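Local coordinates for 3-oxoacyl-[acyl-carrier protein] synthase (Thermus thermophilus, PDB 1UB7), which probably catalyses the first condensation of fatty acid synthesis, joining the acetyl group of acetyl-CoA to malonyl-ACP to give 3-oxobutanoyl-ACP, at residues Ser51-Lys56 / Ala137-Lys142; Tyr10-Val15 / Glu46-Ser51. All blocks are in the same frame, centred on the assembly; numbering follows the deposited sequence.

From the N terminus, the chain leaves strand 3-10, passes through residues 10-15, and makes the small antiparallel pairing of strands 14-17 and 40-43 before contact 2 brings 46-51 back beside 10-15, closing a loop of 30 residues. Helix 50-64 starts there, and its first turns carry contact 1, which closes a second loop of 80 residues when strand 131-138 returns to the helix. The loops follow in series, neither nesting nor crossing, and meet at Ser51. Lys142 NZ hydrogen-bonds Glu48 O, tying the end of segment 137-142 to the middle of contact 2. Together they tie the start of helix 50-64 and the loop before it to two strands of one five-stranded sheet, 3-10 and 131-138.

Contact 1. Residues Ser51-Lys56 / Ala137-Lys142; sequences SDLAFK and AEALSK
The carboxylate of Glu138 is gripped by three groups while the backbone of the same residue meets Leu53. Its OE2 is hydrogen-bonded to Ser278 OG and Asn80 ND2, and its OE1 to Thr81 OG1, so both oxygens of this buried group are satisfied. The side chain lies about 7 Å from that of Asn276 and about 8 Å from that of His246, both predicted active-site residues, which puts the polar side of the contact near the probable catalytic centre.

Toward the helix, Glu138 offers its backbone instead. Leu53 reaches across with a single methyl, CD1, which stops 3.2 Å from Glu138 O and thus packs against the peptide group. The same methyl lies alongside Ala139 CB at 4.0 Å. In Leu53, CG is anti to the carbonyl carbon (chi1 -52°) and CD1 anti to CA (chi2 -180°), which carries CD1 out toward the strand. At the next residue of the helix, two methyls meet, Ala54 CB and Ala137 CB, 4.1 Å apart. Because both residues of this pair are alanines, helix and strand come close here, the CA atoms of Ala54 and Ala137 being 5.7 Å apart. Through the strand's end and into the following loop, the CB atoms of Ala137, Glu138 and Ala139 point alternately toward, away from and toward the helix. No hydrogen bond joins the two segments.

Strand 131-138 is the middle strand of the five-stranded sheet, bonded through Ala137 to Ala78 of strand 72-78 and through Glu138 to Gly158 of strand 158-165. Helix 50-64 lies against this sheet as in the layered thiolase fold, with Val93 of helix 89-96 touching Ala54 on its flank.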
ATOM      1  N   SER A  51       2.882   8.949 -11.423  1.00 29.57           N
ATOM      2  CA  SER A  51       1.678   8.509 -12.113  1.00 38.91           C
ATOM      3  C   SER A  51       1.919   8.486 -13.624  1.00 39.15           C
ATOM      4  O   SER A  51       1.444   7.585 -14.330  1.00 37.76           O
ATOM      5  CB  SER A  51       0.500   9.428 -11.764  1.00 37.85           C
ATOM      6  OG  SER A  51       0.819  10.778 -12.007  1.00 38.08           O
ATOM      7  N   ASP A  52       2.677   9.459 -14.120  1.00 39.19           N
ATOM      8  CA  ASP A  52       2.970   9.514 -15.555  1.00 41.93           C
ATOM      9  C   ASP A  52       3.840   8.338 -15.954  1.00 38.21           C
ATOM     10  O   ASP A  52       3.622   7.713 -16.996  1.00 39.52           O
ATOM     11  CB  ASP A  52       3.679  10.814 -15.906  1.00 37.49           C
ATOM     12  CG  ASP A  52       2.886  12.018 -15.491  1.00 43.80           C
ATOM     13  OD1 ASP A  52       1.830  12.274 -16.116  1.00 37.21           O
ATOM     14  OD2 ASP A  52       3.312  12.693 -14.529  1.00 42.50           O
ATOM     15  N   LEU A  53       4.834   8.038 -15.125  1.00 32.47           N
ATOM     16  CA  LEU A  53       5.696   6.920 -15.426  1.00 34.52           C
ATOM     17  C   LEU A  53       4.815   5.674 -15.432  1.00 34.15           C
ATOM     18  O   LEU A  53       4.989   4.796 -16.276  1.00 33.70           O
ATOM     19  CB  LEU A  53       6.799   6.794 -14.377  1.00 36.59           C
ATOM     20  CG  LEU A  53       7.632   8.053 -14.090  1.00 43.95           C
ATOM     21  CD1 LEU A  53       8.684   7.727 -13.027  1.00 33.91           C
ATOM     22  CD2 LEU A  53       8.301   8.547 -15.374  1.00 34.49           C
ATOM     23  N   ALA A  54       3.856   5.613 -14.504  1.00 30.85           N
ATOM     24  CA  ALA A  54       2.953   4.467 -14.419  1.00 29.44           C
ATOM     25  C   ALA A  54       2.064   4.396 -15.664  1.00 31.35           C
ATOM     26  O   ALA A  54       1.873   3.311 -16.230  1.00 30.55           O
ATOM     27  CB  ALA A  54       2.094   4.553 -13.153  1.00 26.82           C
ATOM     28  N   PHE A  55       1.526   5.541 -16.094  1.00 28.98           N
ATOM     29  CA  PHE A  55       0.678   5.557 -17.284  1.00 29.89           C
ATOM     30  C   PHE A  55       1.479   5.059 -18.485  1.00 32.80           C
ATOM     31  O   PHE A  55       1.032   4.178 -19.225  1.00 31.17           O
ATOM     32  CB  PHE A  55       0.149   6.967 -17.599  1.00 30.71           C
ATOM     33  CG  PHE A  55      -0.716   7.577 -16.514  1.00 36.34           C
ATOM     34  CD1 PHE A  55      -1.333   6.782 -15.539  1.00 27.73           C
ATOM     35  CD2 PHE A  55      -0.917   8.962 -16.476  1.00 33.22           C
ATOM     36  CE1 PHE A  55      -2.128   7.363 -14.538  1.00 27.54           C
ATOM     37  CE2 PHE A  55      -1.710   9.549 -15.483  1.00 31.31           C
ATOM     38  CZ  PHE A  55      -2.315   8.742 -14.511  1.00 29.42           C
ATOM     39  N   LYS A  56       2.671   5.623 -18.670  1.00 39.84           N
ATOM     40  CA  LYS A  56       3.527   5.237 -19.782  1.00 38.88           C
ATOM     41  C   LYS A  56       3.920   3.764 -19.770  1.00 32.76           C
ATOM     42  O   LYS A  56       4.033   3.141 -20.825  1.00 36.12           O
ATOM     43  CB  LYS A  56       4.770   6.137 -19.836  1.00 42.26           C
ATOM     44  CG  LYS A  56       4.520   7.420 -20.626  1.00 44.24           C
ATOM     45  CD  LYS A  56       5.107   8.634 -19.948  1.00 49.13           C
ATOM     46  CE  LYS A  56       4.596   9.933 -20.577  1.00 49.33           C
ATOM     47  NZ  LYS A  56       5.111  11.127 -19.824  1.00 47.07           N
ATOM     48  N   ALA A 137       6.454   1.636 -10.038  1.00 33.81           N
ATOM     49  CA  ALA A 137       6.820   2.954 -10.565  1.00 35.05           C
ATOM     50  C   ALA A 137       7.405   3.902  -9.521  1.00 38.20           C
ATOM     51  O   ALA A 137       6.813   4.119  -8.457  1.00 31.08           O
ATOM     52  CB  ALA A 137       5.600   3.606 -11.228  1.00 34.25           C
ATOM     53  N   GLU A 138       8.554   4.492  -9.865  1.00 43.40           N
ATOM     54  CA  GLU A 138       9.294   5.408  -8.982  1.00 41.43           C
ATOM     55  C   GLU A 138       9.876   6.644  -9.649  1.00 37.81           C
ATOM     56  O   GLU A 138      10.500   6.549 -10.695  1.00 44.18           O
ATOM     57  CB  GLU A 138      10.462   4.671  -8.325  1.00 39.29           C
ATOM     58  CG  GLU A 138      10.058   3.634  -7.311  1.00 52.08           C
ATOM     59  CD  GLU A 138       9.837   4.225  -5.939  1.00 50.49           C
ATOM     60  OE1 GLU A 138       9.216   5.304  -5.837  1.00 52.59           O
ATOM     61  OE2 GLU A 138      10.278   3.598  -4.956  1.00 60.30           O
ATOM     62  N   ALA A 139       9.684   7.799  -9.025  1.00 40.01           N
ATOM     63  CA  ALA A 139      10.249   9.050  -9.526  1.00 39.83           C
ATOM     64  C   ALA A 139      11.182   9.525  -8.411  1.00 39.56           C
ATOM     65  O   ALA A 139      10.919  10.519  -7.745  1.00 37.74           O
ATOM     66  CB  ALA A 139       9.154  10.079  -9.769  1.00 45.04           C
ATOM     67  N   LEU A 140      12.268   8.795  -8.200  1.00 39.65           N
ATOM     68  CA  LEU A 140      13.204   9.135  -7.139  1.00 47.69           C
ATOM     69  C   LEU A 140      13.851  10.491  -7.322  1.00 48.39           C
ATOM     70  O   LEU A 140      14.204  11.148  -6.347  1.00 50.24           O
ATOM     71  CB  LEU A 140      14.263   8.046  -7.020  1.00 42.86           C
ATOM     72  CG  LEU A 140      13.598   6.757  -6.526  1.00 56.22           C
ATOM     73  CD1 LEU A 140      14.479   5.540  -6.809  1.00 51.17           C
ATOM     74  CD2 LEU A 140      13.277   6.916  -5.036  1.00 38.84           C
ATOM     75  N   SER A 141      13.978  10.924  -8.569  1.00 48.11           N
ATOM     76  CA  SER A 141      14.588  12.214  -8.849  1.00 49.13           C
ATOM     77  C   SER A 141      13.803  13.355  -8.225  1.00 44.75           C
ATOM     78  O   SER A 141      14.190  14.509  -8.343  1.00 56.69           O
ATOM     79  CB  SER A 141      14.690  12.439 -10.358  1.00 43.67           C
ATOM     80  OG  SER A 141      13.416  12.606 -10.937  1.00 41.26           O
ATOM     81  N   LYS A 142      12.710  13.037  -7.550  1.00 44.37           N
ATOM     82  CA  LYS A 142      11.891  14.085  -6.946  1.00 49.15           C
ATOM     83  C   LYS A 142      12.113  14.235  -5.446  1.00 47.26           C
ATOM     84  O   LYS A 142      11.669  15.217  -4.855  1.00 49.12           O
ATOM     85  CB  LYS A 142      10.405  13.808  -7.202  1.00 47.68           C
ATOM     86  CG  LYS A 142      10.068  13.423  -8.634  1.00 50.61           C
ATOM     87  CD  LYS A 142      10.113  14.589  -9.592  1.00 49.18           C
ATOM     88  CE  LYS A 142       9.659  14.151 -10.979  1.00 49.56           C
ATOM     89  NZ  LYS A 142       9.437  15.298 -11.903  1.00 52.89           N
TER

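Contact 2. Residues Tyr10-Val15 / Glu46-Ser51; sequences YVPERV and EDEYTS
Tyr10 and Glu48 approach from opposite directions and meet at a short hydrogen bond, Tyr10 OH donating to Glu48 OE2 over 2.6 Å. The acceptor uses its syn lone pair and lies at the edge of the phenol ring, near the ring plane, while the carboxylate itself is turned 72° from that plane. Glu48 spans the gap as an extended chain (chi1 177°, chi2 178°), needed because the backbones stay apart: the nearest CA atoms, those of Pro12 and Glu48, are 8.5 Å from each other. Its other oxygen, OE1, comes up against the proline ring, 3.6 Å from Pro12 CB.

Between the segments close packing is confined to these three side chains, Pro12 and Glu48 buried and Tyr10 partly exposed; Leu53 of helix 50-64 also touches all three. Beyond them Glu13, Arg14, Glu46 and Asp47 are exposed to solvent and the segments diverge.

Further partners satisfy the buried carboxylate. Ala45 N bonds OE1, and Lys56, from helix 50-64, forms a salt bridge with OE2. With a phenol, a peptide N-H and an ammonium group all directed at it, the carboxylate probably stays ionised, fixing the loop ahead of the helix to the end of strand 3-10.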
ATOM      1  N   TYR A  10       8.782   1.456 -18.997  1.00 36.99           N
ATOM      2  CA  TYR A  10       9.117   2.762 -19.552  1.00 35.65           C
ATOM      3  C   TYR A  10      10.169   3.459 -18.708  1.00 38.68           C
ATOM      4  O   TYR A  10      10.226   3.261 -17.496  1.00 41.40           O
ATOM      5  CB  TYR A  10       7.854   3.633 -19.559  1.00 35.81           C
ATOM      6  CG  TYR A  10       8.083   5.114 -19.826  1.00 36.01           C
ATOM      7  CD1 TYR A  10       8.091   5.618 -21.132  1.00 33.95           C
ATOM      8  CD2 TYR A  10       8.245   6.021 -18.771  1.00 38.17           C
ATOM      9  CE1 TYR A  10       8.244   6.989 -21.376  1.00 30.99           C
ATOM     10  CE2 TYR A  10       8.398   7.391 -19.004  1.00 25.29           C
ATOM     11  CZ  TYR A  10       8.393   7.863 -20.310  1.00 35.70           C
ATOM     12  OH  TYR A  10       8.509   9.207 -20.557  1.00 33.91           O
ATOM     13  N   VAL A  11      11.016   4.257 -19.348  1.00 38.64           N
ATOM     14  CA  VAL A  11      12.005   5.044 -18.616  1.00 35.25           C
ATOM     15  C   VAL A  11      11.896   6.412 -19.213  1.00 35.69           C
ATOM     16  O   VAL A  11      11.566   6.557 -20.383  1.00 35.25           O
ATOM     17  CB  VAL A  11      13.463   4.570 -18.791  1.00 37.26           C
ATOM     18  CG1 VAL A  11      13.750   3.402 -17.864  1.00 31.20           C
ATOM     19  CG2 VAL A  11      13.730   4.212 -20.238  1.00 31.13           C
ATOM     20  N   PRO A  12      12.131   7.448 -18.410  1.00 40.89           N
ATOM     21  CA  PRO A  12      12.028   8.781 -19.000  1.00 42.17           C
ATOM     22  C   PRO A  12      13.049   8.933 -20.140  1.00 45.67           C
ATOM     23  O   PRO A  12      14.045   8.205 -20.211  1.00 36.79           O
ATOM     24  CB  PRO A  12      12.317   9.703 -17.818  1.00 42.75           C
ATOM     25  CG  PRO A  12      11.832   8.917 -16.651  1.00 43.41           C
ATOM     26  CD  PRO A  12      12.334   7.523 -16.956  1.00 40.44           C
ATOM     27  N   GLU A  13      12.776   9.891 -21.017  1.00 54.85           N
ATOM     28  CA  GLU A  13      13.596  10.190 -22.185  1.00 60.00           C
ATOM     29  C   GLU A  13      14.961  10.814 -21.864  1.00 58.68           C
ATOM     30  O   GLU A  13      15.973  10.443 -22.452  1.00 58.86           O
ATOM     31  CB  GLU A  13      12.793  11.120 -23.091  1.00 66.37           C
ATOM     32  CG  GLU A  13      13.453  11.537 -24.377  1.00 77.73           C
ATOM     33  CD  GLU A  13      12.605  12.550 -25.131  1.00 85.08           C
ATOM     34  OE1 GLU A  13      11.414  12.257 -25.389  1.00 84.87           O
ATOM     35  OE2 GLU A  13      13.126  13.638 -25.458  1.00 88.76           O
ATOM     36  N   ARG A  14      14.987  11.752 -20.927  1.00 56.37           N
ATOM     37  CA  ARG A  14      16.227  12.424 -20.556  1.00 59.97           C
ATOM     38  C   ARG A  14      17.255  11.531 -19.858  1.00 61.88           C
ATOM     39  O   ARG A  14      16.981  10.942 -18.807  1.00 57.21           O
ATOM     40  CB  ARG A  14      15.907  13.637 -19.678  1.00 61.32           C
ATOM     41  CG  ARG A  14      17.107  14.328 -19.056  1.00 66.05           C
ATOM     42  CD  ARG A  14      16.972  15.842 -19.219  1.00 83.43           C
ATOM     43  NE  ARG A  14      17.552  16.597 -18.107  1.00 92.79           N
ATOM     44  CZ  ARG A  14      17.540  17.926 -18.017  1.00 95.74           C
ATOM     45  NH1 ARG A  14      16.983  18.657 -18.978  1.00 95.35           N
ATOM     46  NH2 ARG A  14      18.074  18.528 -16.959  1.00 93.66           N
ATOM     47  N   VAL A  15      18.448  11.451 -20.449  1.00 64.87           N
ATOM     48  CA  VAL A  15      19.539  10.643 -19.902  1.00 63.77           C
ATOM     49  C   VAL A  15      20.514  11.499 -19.089  1.00 66.62           C
ATOM     50  O   VAL A  15      20.650  12.705 -19.320  1.00 65.52           O
ATOM     51  CB  VAL A  15      20.343   9.939 -21.025  1.00 62.59           C
ATOM     52  CG1 VAL A  15      21.440   9.070 -20.419  1.00 61.85           C
ATOM     53  CG2 VAL A  15      19.419   9.091 -21.884  1.00 60.15           C
ATOM     54  N   GLU A  46      10.513  17.593 -16.211  1.00 63.43           N
ATOM     55  CA  GLU A  46      10.134  18.507 -15.142  1.00 62.58           C
ATOM     56  C   GLU A  46       8.728  18.288 -14.590  1.00 59.28           C
ATOM     57  O   GLU A  46       8.526  18.269 -13.375  1.00 58.33           O
ATOM     58  CB  GLU A  46      10.259  19.948 -15.628  1.00 70.59           C
ATOM     59  CG  GLU A  46      10.204  20.978 -14.506  1.00 80.40           C
ATOM     60  CD  GLU A  46       9.939  22.384 -15.018  1.00 87.86           C
ATOM     61  OE1 GLU A  46      10.599  22.794 -15.999  1.00 88.73           O
ATOM     62  OE2 GLU A  46       9.072  23.077 -14.436  1.00 89.78           O
ATOM     63  N   ASP A  47       7.757  18.135 -15.480  1.00 52.33           N
ATOM     64  CA  ASP A  47       6.381  17.938 -15.062  1.00 53.99           C
ATOM     65  C   ASP A  47       5.933  16.497 -15.310  1.00 56.35           C
ATOM     66  O   ASP A  47       4.783  16.246 -15.683  1.00 56.17           O
ATOM     67  CB  ASP A  47       5.493  18.901 -15.833  1.00 65.83           C
ATOM     68  CG  ASP A  47       5.586  18.684 -17.333  1.00 76.23           C
ATOM     69  OD1 ASP A  47       6.615  18.135 -17.792  1.00 82.09           O
ATOM     70  OD2 ASP A  47       4.641  19.062 -18.059  1.00 85.07           O
ATOM     71  N   GLU A  48       6.842  15.548 -15.115  1.00 51.59           N
ATOM     72  CA  GLU A  48       6.517  14.140 -15.310  1.00 45.87           C
ATOM     73  C   GLU A  48       6.662  13.444 -13.967  1.00 44.98           C
ATOM     74  O   GLU A  48       7.766  13.339 -13.446  1.00 47.32           O
ATOM     75  CB  GLU A  48       7.473  13.524 -16.330  1.00 46.88           C
ATOM     76  CG  GLU A  48       7.281  12.044 -16.573  1.00 51.91           C
ATOM     77  CD  GLU A  48       8.240  11.495 -17.630  1.00 53.98           C
ATOM     78  OE1 GLU A  48       9.422  11.898 -17.617  1.00 59.18           O
ATOM     79  OE2 GLU A  48       7.821  10.653 -18.460  1.00 49.42           O
ATOM     80  N   TYR A  49       5.554  12.972 -13.399  1.00 43.20           N
ATOM     81  CA  TYR A  49       5.605  12.311 -12.093  1.00 40.63           C
ATOM     82  C   TYR A  49       5.359  10.814 -12.079  1.00 35.67           C
ATOM     83  O   TYR A  49       5.128  10.196 -13.123  1.00 35.95           O
ATOM     84  CB  TYR A  49       4.652  12.999 -11.128  1.00 42.51           C
ATOM     85  CG  TYR A  49       5.070  14.420 -10.870  1.00 52.03           C
ATOM     86  CD1 TYR A  49       4.699  15.449 -11.738  1.00 55.45           C
ATOM     87  CD2 TYR A  49       5.909  14.729  -9.801  1.00 58.99           C
ATOM     88  CE1 TYR A  49       5.159  16.751 -11.552  1.00 60.73           C
ATOM     89  CE2 TYR A  49       6.376  16.027  -9.606  1.00 66.52           C
ATOM     90  CZ  TYR A  49       5.997  17.031 -10.483  1.00 64.50           C
ATOM     91  OH  TYR A  49       6.455  18.311 -10.279  1.00 69.12           O
ATOM     92  N   THR A  50       5.412  10.230 -10.886  1.00 31.36           N
ATOM     93  CA  THR A  50       5.218   8.786 -10.749  1.00 38.45           C
ATOM     94  C   THR A  50       4.000   8.231 -11.487  1.00 36.48           C
ATOM     95  O   THR A  50       4.085   7.170 -12.115  1.00 32.77           O
ATOM     96  CB  THR A  50       5.141   8.373  -9.282  1.00 39.84           C
ATOM     97  OG1 THR A  50       6.435   8.534  -8.685  1.00 38.19           O
ATOM     98  CG2 THR A  50       4.685   6.915  -9.159  1.00 34.09           C
ATOM     99  N   SER A  51       2.882   8.949 -11.423  1.00 29.57           N
ATOM    100  CA  SER A  51       1.678   8.509 -12.113  1.00 38.91           C
ATOM    101  C   SER A  51       1.919   8.486 -13.624  1.00 39.15           C
ATOM    102  O   SER A  51       1.444   7.585 -14.330  1.00 37.76           O
ATOM    103  CB  SER A  51       0.500   9.428 -11.764  1.00 37.85           C
ATOM    104  OG  SER A  51       0.819  10.778 -12.007  1.00 38.08           O
TER